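Local atomic coordinates of ribosome biogenesis GTPase A (Thermotoga maritima, PDB entry 3CNO), a protein that binds guanine nucleotides and probably acts as a GTPase that binds 23S rRNA in a late step of 50S ribosomal subunit assembly. Residues T24-R29 with I50-K55; G106-G111 with P152-K157; T114-L119 with I148-G153. All coordinates share one frame; numbering follows the deposited sequence.

Interaction 1 (T24-R29 with I50-K55); sequences TVVEVR and IILLNK. With GDP (guanosine-5'-diphosphate), chain B.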
# COMPACT_ATOMS: atom_id res chain seq x y z
N THR A 24 11.00 -10.93 14.24
CA THR A 24 11.16 -9.92 13.20
C THR A 24 9.83 -9.69 12.50
O THR A 24 9.05 -10.63 12.29
CB THR A 24 12.26 -10.34 12.17
OG1 THR A 24 13.48 -10.60 12.88
CG2 THR A 24 12.51 -9.23 11.14
N VAL A 25 9.56 -8.43 12.17
CA VAL A 25 8.36 -8.05 11.42
C VAL A 25 8.71 -7.20 10.19
O VAL A 25 9.48 -6.24 10.28
CB VAL A 25 7.34 -7.31 12.32
CG1 VAL A 25 6.40 -6.43 11.50
CG2 VAL A 25 6.56 -8.32 13.14
N VAL A 26 8.15 -7.57 9.04
CA VAL A 26 8.31 -6.73 7.86
C VAL A 26 6.98 -6.05 7.57
O VAL A 26 6.00 -6.70 7.21
CB VAL A 26 8.84 -7.51 6.64
CG1 VAL A 26 8.80 -6.62 5.41
CG2 VAL A 26 10.25 -8.02 6.90
N GLU A 27 6.95 -4.74 7.76
CA GLU A 27 5.74 -3.95 7.62
C GLU A 27 5.64 -3.44 6.19
O GLU A 27 6.39 -2.54 5.80
CB GLU A 27 5.78 -2.78 8.61
CG GLU A 27 4.48 -2.03 8.73
CD GLU A 27 4.58 -0.81 9.62
OE1 GLU A 27 3.69 0.05 9.52
OE2 GLU A 27 5.54 -0.70 10.40
N VAL A 28 4.75 -4.05 5.41
CA VAL A 28 4.61 -3.73 3.99
C VAL A 28 3.62 -2.60 3.79
O VAL A 28 2.40 -2.80 3.86
CB VAL A 28 4.21 -4.96 3.14
CG1 VAL A 28 4.17 -4.58 1.64
CG2 VAL A 28 5.18 -6.13 3.38
N ARG A 29 4.16 -1.40 3.57
CA ARG A 29 3.35 -0.21 3.35
C ARG A 29 3.37 0.12 1.87
O ARG A 29 4.26 -0.33 1.14
CB ARG A 29 3.89 0.99 4.15
CG ARG A 29 4.18 0.74 5.62
CD ARG A 29 4.39 2.05 6.30
NE ARG A 29 4.84 1.91 7.68
CZ ARG A 29 5.01 2.93 8.53
NH1 ARG A 29 4.75 4.17 8.13
NH2 ARG A 29 5.42 2.72 9.77
N ILE A 50 11.30 -3.88 10.19
CA ILE A 50 11.69 -3.25 8.94
C ILE A 50 10.46 -2.61 8.29
O ILE A 50 9.43 -3.27 8.05
CB ILE A 50 12.32 -4.26 7.97
CG1 ILE A 50 13.52 -4.95 8.62
CG2 ILE A 50 12.73 -3.56 6.67
CD1 ILE A 50 13.73 -6.37 8.19
N ILE A 51 10.57 -1.31 8.01
CA ILE A 51 9.54 -0.63 7.26
C ILE A 51 9.87 -0.77 5.79
O ILE A 51 10.90 -0.28 5.31
CB ILE A 51 9.42 0.86 7.63
CG1 ILE A 51 8.94 1.01 9.09
CG2 ILE A 51 8.50 1.59 6.62
CD1 ILE A 51 8.98 2.45 9.60
N LEU A 52 8.98 -1.45 5.09
CA LEU A 52 9.12 -1.69 3.68
C LEU A 52 8.16 -0.78 2.91
O LEU A 52 6.94 -0.94 2.98
CB LEU A 52 8.86 -3.18 3.39
CG LEU A 52 9.13 -3.80 2.02
CD1 LEU A 52 9.34 -5.29 2.16
CD2 LEU A 52 7.99 -3.51 1.05
N LEU A 53 8.71 0.20 2.20
CA LEU A 53 7.92 1.06 1.32
C LEU A 53 7.88 0.39 -0.07
O LEU A 53 8.87 0.40 -0.79
CB LEU A 53 8.50 2.49 1.25
CG LEU A 53 8.69 3.29 2.56
CD1 LEU A 53 9.28 4.69 2.31
CD2 LEU A 53 7.41 3.38 3.41
N ASN A 54 6.72 -0.19 -0.40
CA ASN A 54 6.52 -0.98 -1.63
C ASN A 54 5.88 -0.18 -2.75
O ASN A 54 5.33 0.89 -2.51
CB ASN A 54 5.62 -2.19 -1.34
CG ASN A 54 5.85 -3.34 -2.31
OD1 ASN A 54 6.91 -3.45 -2.92
ND2 ASN A 54 4.85 -4.19 -2.46
N LYS A 55 5.94 -0.73 -3.96
CA LYS A 55 5.33 -0.13 -5.15
C LYS A 55 5.98 1.19 -5.53
O LYS A 55 5.31 2.12 -5.98
CB LYS A 55 3.80 0.02 -5.00
CG LYS A 55 3.10 -1.24 -4.53
CD LYS A 55 1.59 -1.15 -4.66
CE LYS A 55 0.94 -2.47 -4.29
NZ LYS A 55 -0.52 -2.36 -4.39
PB GDP B . -1.70 -8.29 -0.67
O1B GDP B . -1.16 -9.69 -0.49
O2B GDP B . -0.99 -7.41 0.34
O3B GDP B . -3.17 -8.18 -0.34
O3A GDP B . -1.43 -7.74 -2.15
PA GDP B . -0.96 -8.51 -3.47
O1A GDP B . 0.43 -9.10 -3.40
O2A GDP B . -2.00 -9.52 -3.90
O5' GDP B . -0.92 -7.30 -4.50
C5' GDP B . -2.07 -6.47 -4.66
C4' GDP B . -2.01 -5.79 -6.02
O4' GDP B . -0.86 -4.96 -6.10
C3' GDP B . -1.90 -6.80 -7.15
O3' GDP B . -2.68 -6.30 -8.24
C2' GDP B . -0.43 -6.78 -7.52
O2' GDP B . -0.29 -7.17 -8.89
C1' GDP B . -0.05 -5.33 -7.21
N9 GDP B . 1.34 -5.11 -6.75
C8 GDP B . 1.99 -5.74 -5.75
N7 GDP B . 3.24 -5.24 -5.59
C5 GDP B . 3.41 -4.26 -6.50
C6 GDP B . 4.48 -3.32 -6.89
O6 GDP B . 5.59 -3.32 -6.31
N1 GDP B . 4.23 -2.45 -7.89
C2 GDP B . 3.06 -2.43 -8.55
N2 GDP B . 2.89 -1.53 -9.55
N3 GDP B . 2.03 -3.26 -8.25
C4 GDP B . 2.15 -4.18 -7.26

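Interaction 2 (G106-G111 with P152-K157); sequences GVPNTG and PGILYK. With GDP (guanosine-5'-diphosphate), chain B.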
# COMPACT_ATOMS: atom_id res chain seq x y z
N GLY A 106 0.66 -6.07 7.04
CA GLY A 106 0.15 -4.86 6.40
C GLY A 106 -1.34 -4.86 6.14
O GLY A 106 -2.04 -5.85 6.39
N VAL A 107 -1.84 -3.72 5.65
CA VAL A 107 -3.22 -3.60 5.18
C VAL A 107 -3.43 -4.37 3.85
O VAL A 107 -2.45 -4.69 3.16
CB VAL A 107 -3.66 -2.10 5.08
CG1 VAL A 107 -3.48 -1.40 6.42
CG2 VAL A 107 -2.92 -1.33 3.96
N PRO A 108 -4.70 -4.70 3.51
CA PRO A 108 -4.94 -5.40 2.23
C PRO A 108 -4.36 -4.70 0.99
O PRO A 108 -4.30 -3.47 0.93
CB PRO A 108 -6.48 -5.42 2.13
CG PRO A 108 -6.95 -5.41 3.56
CD PRO A 108 -5.95 -4.50 4.27
N ASN A 109 -3.93 -5.53 0.03
CA ASN A 109 -3.53 -5.16 -1.34
C ASN A 109 -2.26 -4.30 -1.51
O ASN A 109 -2.04 -3.65 -2.52
CB ASN A 109 -4.74 -4.70 -2.16
CG ASN A 109 -5.83 -5.78 -2.21
OD1 ASN A 109 -5.56 -6.94 -2.59
ND2 ASN A 109 -7.05 -5.42 -1.80
N THR A 110 -1.39 -4.43 -0.53
CA THR A 110 -0.24 -3.58 -0.39
C THR A 110 1.01 -4.28 -0.98
O THR A 110 2.08 -3.67 -1.15
CB THR A 110 -0.18 -3.19 1.11
OG1 THR A 110 0.06 -1.78 1.26
CG2 THR A 110 0.78 -4.06 1.90
N GLY A 111 0.85 -5.56 -1.33
CA GLY A 111 1.85 -6.30 -2.12
C GLY A 111 2.51 -7.43 -1.35
O GLY A 111 3.59 -7.91 -1.72
N PRO A 152 0.78 -13.83 5.14
CA PRO A 152 0.96 -12.52 5.77
C PRO A 152 -0.16 -12.21 6.73
O PRO A 152 -1.30 -12.58 6.47
CB PRO A 152 0.89 -11.53 4.60
CG PRO A 152 0.73 -12.35 3.35
CD PRO A 152 0.31 -13.73 3.74
N GLY A 153 0.15 -11.52 7.83
CA GLY A 153 -0.88 -10.97 8.70
C GLY A 153 -1.56 -9.78 8.04
O GLY A 153 -0.90 -8.82 7.65
N ILE A 154 -2.88 -9.86 7.90
CA ILE A 154 -3.68 -8.79 7.27
C ILE A 154 -4.30 -7.87 8.32
O ILE A 154 -4.97 -8.31 9.25
CB ILE A 154 -4.77 -9.36 6.34
CG1 ILE A 154 -4.17 -10.45 5.42
CG2 ILE A 154 -5.43 -8.24 5.54
CD1 ILE A 154 -5.18 -11.18 4.59
N LEU A 155 -4.05 -6.58 8.16
CA LEU A 155 -4.45 -5.61 9.16
C LEU A 155 -5.63 -4.79 8.65
O LEU A 155 -5.58 -4.21 7.56
CB LEU A 155 -3.25 -4.72 9.53
CG LEU A 155 -3.20 -3.79 10.76
CD1 LEU A 155 -3.47 -2.33 10.38
CD2 LEU A 155 -4.10 -4.23 11.94
N TYR A 156 -6.70 -4.80 9.44
CA TYR A 156 -7.91 -4.02 9.18
C TYR A 156 -8.00 -2.88 10.19
O TYR A 156 -7.91 -3.10 11.39
CB TYR A 156 -9.15 -4.90 9.23
CG TYR A 156 -9.09 -6.01 8.21
CD1 TYR A 156 -9.47 -5.78 6.88
CD2 TYR A 156 -8.62 -7.28 8.55
CE1 TYR A 156 -9.39 -6.79 5.94
CE2 TYR A 156 -8.54 -8.29 7.62
CZ TYR A 156 -8.92 -8.04 6.31
OH TYR A 156 -8.85 -9.04 5.37
N LYS A 157 -8.16 -1.67 9.67
CA LYS A 157 -8.08 -0.48 10.49
C LYS A 157 -9.46 0.06 10.81
O LYS A 157 -10.38 -0.07 10.02
CB LYS A 157 -7.28 0.61 9.76
CG LYS A 157 -5.80 0.37 9.66
CD LYS A 157 -5.11 1.70 9.52
CE LYS A 157 -3.69 1.54 9.07
NZ LYS A 157 -2.98 2.84 9.05
PB GDP B . -1.70 -8.29 -0.67
O1B GDP B . -1.16 -9.69 -0.49
O2B GDP B . -0.99 -7.41 0.34
O3B GDP B . -3.17 -8.18 -0.34
O3A GDP B . -1.43 -7.74 -2.15
PA GDP B . -0.96 -8.51 -3.47
O1A GDP B . 0.43 -9.10 -3.40
O2A GDP B . -2.00 -9.52 -3.90
O5' GDP B . -0.92 -7.30 -4.50
C5' GDP B . -2.07 -6.47 -4.66
C4' GDP B . -2.01 -5.79 -6.02
O4' GDP B . -0.86 -4.96 -6.10
C3' GDP B . -1.90 -6.80 -7.15
O3' GDP B . -2.68 -6.30 -8.24
C2' GDP B . -0.43 -6.78 -7.52
O2' GDP B . -0.29 -7.17 -8.89
C1' GDP B . -0.05 -5.33 -7.21
N9 GDP B . 1.34 -5.11 -6.75
C8 GDP B . 1.99 -5.74 -5.75
N7 GDP B . 3.24 -5.24 -5.59
C5 GDP B . 3.41 -4.26 -6.50
C6 GDP B . 4.48 -3.32 -6.89
O6 GDP B . 5.59 -3.32 -6.31
N1 GDP B . 4.23 -2.45 -7.89
C2 GDP B . 3.06 -2.43 -8.55
N2 GDP B . 2.89 -1.53 -9.55
N3 GDP B . 2.03 -3.26 -8.25
C4 GDP B . 2.15 -4.18 -7.26

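Interaction 3 (T114-L119 with I148-G153); sequences TIINKL and ILDTPG. With GDP (guanosine-5'-diphosphate), chain B.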
# COMPACT_ATOMS: atom_id res chain seq x y z
N THR A 114 2.67 -11.03 -3.16
CA THR A 114 3.71 -10.90 -4.19
C THR A 114 5.11 -11.01 -3.57
O THR A 114 5.96 -11.71 -4.10
CB THR A 114 3.56 -9.60 -4.96
OG1 THR A 114 2.20 -9.47 -5.38
CG2 THR A 114 4.44 -9.59 -6.19
N ILE A 115 5.31 -10.34 -2.44
CA ILE A 115 6.58 -10.40 -1.71
C ILE A 115 6.87 -11.81 -1.17
O ILE A 115 7.95 -12.37 -1.46
CB ILE A 115 6.66 -9.30 -0.60
CG1 ILE A 115 6.85 -7.92 -1.25
CG2 ILE A 115 7.77 -9.59 0.44
CD1 ILE A 115 6.64 -6.77 -0.30
N ILE A 116 5.93 -12.40 -0.42
CA ILE A 116 6.08 -13.79 0.01
C ILE A 116 6.43 -14.71 -1.15
O ILE A 116 7.36 -15.50 -1.04
CB ILE A 116 4.85 -14.36 0.80
CG1 ILE A 116 4.98 -14.04 2.28
CG2 ILE A 116 4.76 -15.89 0.69
CD1 ILE A 116 4.10 -12.94 2.72
N ASN A 117 5.71 -14.61 -2.27
CA ASN A 117 5.98 -15.48 -3.42
C ASN A 117 7.40 -15.38 -3.97
O ASN A 117 7.99 -16.38 -4.35
CB ASN A 117 4.97 -15.26 -4.55
CG ASN A 117 3.56 -15.65 -4.15
OD1 ASN A 117 3.34 -16.41 -3.19
ND2 ASN A 117 2.58 -15.12 -4.88
N LYS A 118 7.95 -14.16 -3.98
CA LYS A 118 9.29 -13.91 -4.51
C LYS A 118 10.36 -14.50 -3.59
O LYS A 118 11.33 -15.10 -4.06
CB LYS A 118 9.50 -12.41 -4.69
CG LYS A 118 10.69 -12.04 -5.57
CD LYS A 118 11.06 -10.57 -5.46
CE LYS A 118 10.09 -9.71 -6.21
NZ LYS A 118 10.31 -8.26 -5.95
N LEU A 119 10.17 -14.31 -2.28
CA LEU A 119 11.08 -14.85 -1.27
C LEU A 119 11.06 -16.37 -1.22
O LEU A 119 12.07 -17.00 -0.91
CB LEU A 119 10.72 -14.30 0.12
CG LEU A 119 10.78 -12.80 0.45
CD1 LEU A 119 10.07 -12.52 1.77
CD2 LEU A 119 12.20 -12.26 0.49
N ILE A 148 10.33 -17.79 7.58
CA ILE A 148 9.31 -16.79 7.25
C ILE A 148 7.93 -17.45 7.23
O ILE A 148 7.73 -18.49 6.62
CB ILE A 148 9.59 -16.06 5.91
CG1 ILE A 148 11.04 -15.55 5.86
CG2 ILE A 148 8.61 -14.91 5.71
CD1 ILE A 148 11.46 -14.85 4.55
N LEU A 149 6.98 -16.83 7.94
CA LEU A 149 5.58 -17.26 7.91
C LEU A 149 4.99 -17.14 6.51
O LEU A 149 5.03 -16.07 5.90
CB LEU A 149 4.75 -16.46 8.92
CG LEU A 149 4.74 -16.92 10.37
CD1 LEU A 149 4.00 -15.90 11.23
CD2 LEU A 149 4.11 -18.31 10.50
N ASP A 150 4.44 -18.26 6.04
CA ASP A 150 3.93 -18.43 4.68
C ASP A 150 2.76 -17.50 4.29
O ASP A 150 2.58 -17.17 3.12
CB ASP A 150 3.50 -19.89 4.50
CG ASP A 150 3.34 -20.29 3.05
OD1 ASP A 150 4.17 -19.87 2.22
OD2 ASP A 150 2.38 -21.05 2.75
N THR A 151 1.98 -17.11 5.29
CA THR A 151 0.81 -16.28 5.08
C THR A 151 1.03 -14.96 5.82
O THR A 151 1.46 -14.96 6.98
CB THR A 151 -0.49 -17.01 5.58
OG1 THR A 151 -0.62 -18.26 4.89
CG2 THR A 151 -1.75 -16.18 5.32
N PRO A 152 0.78 -13.83 5.14
CA PRO A 152 0.96 -12.52 5.77
C PRO A 152 -0.16 -12.21 6.73
O PRO A 152 -1.30 -12.58 6.47
CB PRO A 152 0.89 -11.53 4.60
CG PRO A 152 0.73 -12.35 3.35
CD PRO A 152 0.31 -13.73 3.74
N GLY A 153 0.15 -11.52 7.83
CA GLY A 153 -0.88 -10.97 8.70
C GLY A 153 -1.56 -9.78 8.04
O GLY A 153 -0.90 -8.82 7.65
PB GDP B . -1.70 -8.29 -0.67
O1B GDP B . -1.16 -9.69 -0.49
O2B GDP B . -0.99 -7.41 0.34
O3B GDP B . -3.17 -8.18 -0.34
O3A GDP B . -1.43 -7.74 -2.15
PA GDP B . -0.96 -8.51 -3.47
O1A GDP B . 0.43 -9.10 -3.40
O2A GDP B . -2.00 -9.52 -3.90
O5' GDP B . -0.92 -7.30 -4.50
C5' GDP B . -2.07 -6.47 -4.66
C4' GDP B . -2.01 -5.79 -6.02
O4' GDP B . -0.86 -4.96 -6.10
C3' GDP B . -1.90 -6.80 -7.15
O3' GDP B . -2.68 -6.30 -8.24
C2' GDP B . -0.43 -6.78 -7.52
O2' GDP B . -0.29 -7.17 -8.89
C1' GDP B . -0.05 -5.33 -7.21
N9 GDP B . 1.34 -5.11 -6.75
C8 GDP B . 1.99 -5.74 -5.75
N7 GDP B . 3.24 -5.24 -5.59
C5 GDP B . 3.41 -4.26 -6.50
C6 GDP B . 4.48 -3.32 -6.89
O6 GDP B . 5.59 -3.32 -6.31
N1 GDP B . 4.23 -2.45 -7.89
C2 GDP B . 3.06 -2.43 -8.55
N2 GDP B . 2.89 -1.53 -9.55
N3 GDP B . 2.03 -3.26 -8.25
C4 GDP B . 2.15 -4.18 -7.26

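Interaction 1 (T24-R29 with I50-K55)
Val26, Val28 and Leu52 meet on one face of a parallel strand pair. With CG anti to its backbone N (chi1 -170°), Leu52 sends CD1 to CG1 of Val26 at 3.6 Å, while its other methyl, CD2, lies alongside CG1 of Val28. On the opposite face, alternation brings Glu27, Arg29 and Ile51 together. The extended Arg29 crosses Ile51: CG2 of Ile51 sits over one face of the guanidinium, and CD1 of Ile51 is 3.6 Å from Arg29 NH2. Arg29 NE also makes a salt bridge to Glu27 OE1 at 2.9 Å, and both ends are held further by backbone groups, Glu27 OE1 by Ala39 N and Arg29 NH1 by Pro34 O. Five backbone bonds, from Val25 O to Asn54 N, set the register; Asn54 N to Arg29 O, 2.9 Å, is the last. Asn54 also opens the Asn-Lys-x-Asp motif that binds guanine in GTPases. Lys55 runs extended over the base of GDP, with CG 3.4 Å from GDP C6, and its NZ gives a 3.1 Å hydrogen bond to the ribose O4'. NZ also bonds Asn109 O. Were this lysine an alanine, that face of the guanine would probably be less covered, and O4' and Asn109 O would lose their shared ammonium partner. Asn54 turns its amide to the phosphate-binding loop, where ND2 bonds Thr110 O. The chemistry thus divides along the strands: buried apolar packing lies on one face, an ion pair whose charges probably offset each other locally on the other, and the polar groups at the strand end serve the nucleotide.

Interaction 2 (G106-G111 with P152-K157)
With CG anti to its own carbonyl carbon (chi1 -60°), Tyr156 swings its ring back so that CE1 comes within 3.7 Å of Pro108 CG, approaching obliquely. Ile154 reaches the same proline carbon through CG2, the branch lying anti to its backbone N. Pro108 belongs to the P-loop (Walker A motif), which leaves the end of strand 101-106 and wraps the phosphates; its neighbour across the contact is the end of the Asp-x-x-Gly motif and the residues after it. The backbones join through a single parallel bridge, Gly106 with Ile154. Gly106 N donates to Gly153 O, and Gly106 O in turn accepts Leu155 N at 2.8 Å, the donor standing well above the carbonyl plane. Past this point, the pairing gives way to a CA-H...O contact from Val107 CA to Leu155 O, 3.4 Å long, and to side-chain packing: Val107 CG1 touches Leu155 CD1 and the CE methylene of Lys157, whose NZ goes on to Ala36 O. A type II turn from Val107 to Thr110 then carries the chain away from its partner and round the beta-phosphate. There, Asn109 N bonds GDP O3B at 2.8 Å, while O2B is gripped by two amides, Thr110 N and Gly111 N. Lys112 NZ, which also bonds GDP, reaches back to Val107 O. Gly111 has a positive phi of 114°, a conformation in which a CB would be pressed against the carbonyl O of Thr110 and would also come about 3.0 Å from GDP N7.

Interaction 3 (T114-L119 with I148-G153)
Ile116 projects from helix 112-120 onto Pro152, and here the contact is tight: Ile116 CD1 presses on Pro152 CG at 3.5 Å, closer than ordinary carbon packing. The chi2 of Ile116, 104°, is far from staggered, which may reflect some strain. The other branch, CG2, rests against the backbone Asp150 O, also at 3.5 Å. One helical turn on, Leu119 CD1 meets Ile148 CD1 at 3.9 Å, the two side chains crossing at about a right angle in the buried layer between helix and sheet; Leu90, Leu91 and Leu94 of helix 87-94 close round Leu119. The looser side is that of Asp150, which is partly exposed. Its CB points away from the helix, OD1 stays 4.3 Å from Ile116 CG2, and OD1 makes a long, weak ion pair with Lys120. At the start of the segment, Thr114 turns instead to the nucleotide, giving both N and OG1 to the alpha-phosphate oxygen O1A, with OG1 at 2.7 Å. The Asp-Thr-Pro-Gly chain therefore leans on 114-119 mainly through van der Waals contact, without hydrogen bonds between the two segments, a non-directional attachment that may suit the switch II region, which begins at this motif and is often mobile in GTPases.

Overall arrangement
All three contacts touch one GDP and reach a single mixed sheet, their centres 11 to 12 Å apart. Interaction 1 brings the guanine-binding motif, interaction 2 the beta-phosphate loop and interaction 3 the helix whose first turn, at Thr114, bonds the alpha-phosphate. Interactions 1 and 2 are joined directly: Lys55 NZ lies 2.7 Å from Asn109 O and Asn54 ND2 3.1 Å from Thr110 O, which links the base-binding and phosphate-binding segments physically. Ile115, with CD1 3.8 Å from Leu52 CD2, seats the helix of interaction 3 on the strands of interaction 1. Interactions 2 and 3 share Pro152 and Gly153. The guanine motif precedes the P-loop in sequence, the circularly permuted order of this GTPase family.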